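Long-range contact in porin (Rhodobacter blasticus, PDB 3PRN), which forms trimeric outer-membrane channels that let small hydrophilic solutes, up to about 0.6 kDa, diffuse passively across the membrane: residues D90-T95 / I193-A198. The protein carries 1 engineered substitution. Sequence-based numbering, arbitrary orientation.
Sequences DSVALT and IAFVGA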
loop_
_atom_site.group_PDB
_atom_site.type_symbol
_atom_site.label_atom_id
_atom_site.label_comp_id
_atom_site.label_asym_id
_atom_site.label_seq_id
_atom_site.Cartn_x
_atom_site.Cartn_y
_atom_site.Cartn_z
ATOM N N ASP A 90 24.595 -3.565 -10.533
ATOM C CA ASP A 90 23.662 -4.498 -9.913
ATOM C C ASP A 90 22.964 -5.330 -10.971
ATOM O O ASP A 90 22.439 -6.377 -10.594
ATOM C CB ASP A 90 22.647 -3.720 -9.052
ATOM C CG ASP A 90 21.769 -4.608 -8.143
ATOM O OD1 ASP A 90 22.276 -5.340 -7.307
ATOM O OD2 ASP A 90 20.522 -4.556 -8.260
ATOM N N SER A 91 22.935 -4.908 -12.242
ATOM C CA SER A 91 22.170 -5.707 -13.200
ATOM C C SER A 91 22.957 -6.656 -14.090
ATOM O O SER A 91 22.333 -7.535 -14.669
ATOM C CB SER A 91 21.446 -4.707 -14.153
ATOM O OG SER A 91 20.592 -3.884 -13.349
ATOM N N VAL A 92 24.271 -6.526 -14.226
ATOM C CA VAL A 92 25.048 -7.397 -15.068
ATOM C C VAL A 92 24.892 -8.859 -14.641
ATOM O O VAL A 92 24.620 -9.160 -13.471
ATOM C CB VAL A 92 26.595 -7.310 -14.946
ATOM C CG1 VAL A 92 27.245 -6.552 -16.105
ATOM C CG2 VAL A 92 27.056 -6.600 -13.671
ATOM N N ALA A 93 25.105 -9.749 -15.591
ATOM C CA ALA A 93 25.057 -11.193 -15.327
ATOM C C ALA A 93 26.340 -11.612 -14.534
ATOM O O ALA A 93 27.313 -10.861 -14.456
ATOM C CB ALA A 93 25.006 -11.970 -16.645
ATOM N N LEU A 94 26.225 -12.795 -13.930
ATOM C CA LEU A 94 27.266 -13.514 -13.267
ATOM C C LEU A 94 27.642 -13.019 -11.881
ATOM O O LEU A 94 28.041 -13.856 -11.039
ATOM C CB LEU A 94 28.547 -13.567 -14.153
ATOM C CG LEU A 94 28.372 -14.171 -15.573
ATOM C CD1 LEU A 94 29.729 -14.165 -16.299
ATOM C CD2 LEU A 94 27.776 -15.575 -15.507
ATOM N N THR A 95 27.532 -11.742 -11.627
ATOM C CA THR A 95 28.071 -11.144 -10.388
ATOM C C THR A 95 27.421 -11.705 -9.144
ATOM O O THR A 95 28.044 -11.684 -8.061
ATOM C CB THR A 95 28.040 -9.623 -10.537
ATOM O OG1 THR A 95 28.807 -8.945 -9.522
ATOM C CG2 THR A 95 26.586 -9.100 -10.367
ATOM N N ILE A 193 34.670 1.208 -8.578
ATOM C CA ILE A 193 34.649 -0.239 -8.406
ATOM C C ILE A 193 34.583 -0.946 -9.735
ATOM O O ILE A 193 34.196 -0.349 -10.742
ATOM C CB ILE A 193 33.492 -0.640 -7.452
ATOM C CG1 ILE A 193 32.114 -0.251 -8.056
ATOM C CG2 ILE A 193 33.730 0.007 -6.099
ATOM C CD1 ILE A 193 30.958 -0.727 -7.158
ATOM N N ALA A 194 34.982 -2.212 -9.787
ATOM C CA ALA A 194 34.979 -2.886 -11.087
ATOM C C ALA A 194 34.788 -4.385 -10.877
ATOM O O ALA A 194 35.130 -4.895 -9.830
ATOM C CB ALA A 194 36.264 -2.679 -11.879
ATOM N N PHE A 195 34.291 -5.034 -11.881
ATOM C CA PHE A 195 34.020 -6.441 -11.865
ATOM C C PHE A 195 34.364 -7.057 -13.213
ATOM O O PHE A 195 34.077 -6.503 -14.282
ATOM C CB PHE A 195 32.505 -6.652 -11.611
ATOM C CG PHE A 195 31.945 -7.956 -12.093
ATOM C CD1 PHE A 195 32.398 -9.163 -11.552
ATOM C CD2 PHE A 195 30.870 -7.992 -12.983
ATOM C CE1 PHE A 195 31.831 -10.372 -11.918
ATOM C CE2 PHE A 195 30.325 -9.201 -13.390
ATOM C CZ PHE A 195 30.759 -10.391 -12.833
ATOM N N VAL A 196 34.919 -8.265 -13.162
ATOM C CA VAL A 196 35.111 -9.009 -14.403
ATOM C C VAL A 196 34.813 -10.463 -14.021
ATOM O O VAL A 196 35.277 -10.877 -12.952
ATOM C CB VAL A 196 36.568 -8.952 -14.915
ATOM C CG1 VAL A 196 36.653 -9.844 -16.136
ATOM C CG2 VAL A 196 36.948 -7.518 -15.300
ATOM N N GLY A 197 33.996 -11.131 -14.799
ATOM C CA GLY A 197 33.704 -12.508 -14.455
ATOM C C GLY A 197 33.580 -13.375 -15.689
ATOM O O GLY A 197 33.305 -12.921 -16.802
ATOM N N ALA A 198 33.659 -14.669 -15.478
ATOM C CA ALA A 198 33.454 -15.618 -16.569
ATOM C C ALA A 198 32.953 -16.908 -15.967
ATOM O O ALA A 198 33.176 -17.184 -14.772
ATOM C CB ALA A 198 34.806 -15.791 -17.249
#
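Phe195 reaches from strand 193-200 of the 16-stranded porin barrel to the segment after helix 88-91, part of the long loop between strands 78-83 and 131-138 that folds into the barrel and, as in other porins, narrows the channel at the eyelet. Its ring is the centre of the tight part. Thr95 lies over one face in a CH-pi contact, with CB 3.9 Å from the ring centroid and 22° off the normal. The backbone N of Gly197 lies above the opposite face, near the rim, so the ring is sandwiched between loop and strand. Because CG of Phe195 stands anti to the backbone N (chi1 156°), the ring swings along its own strand, into the place that a CB on Gly197 would need; the lack of a side chain there avoids that clash. At the ring edge, Ala93 O is 3.6 Å from CE2 of Phe195, and Leu94 CB also lies close to the ring plane. Val92 CG2 meets the ring obliquely, 4.1 Å from CD2 of Phe195. A serine in place of Phe195 would probably leave a gap under Thr95 and beside Val92, with the loop less firmly seated on the barrel wall. No hydrogen bond crosses between the two segments; hydrogen bonds to other strands hold the loop instead, from Thr95 OG1 to Tyr213 OH and from Ala93 N to Asp169 OD2. Packing is looser toward the partly exposed Leu94 and Ala198, where Leu94 CD1 approaches Gly197 O at 3.8 Å and Ala198 CA at 4.0 Å.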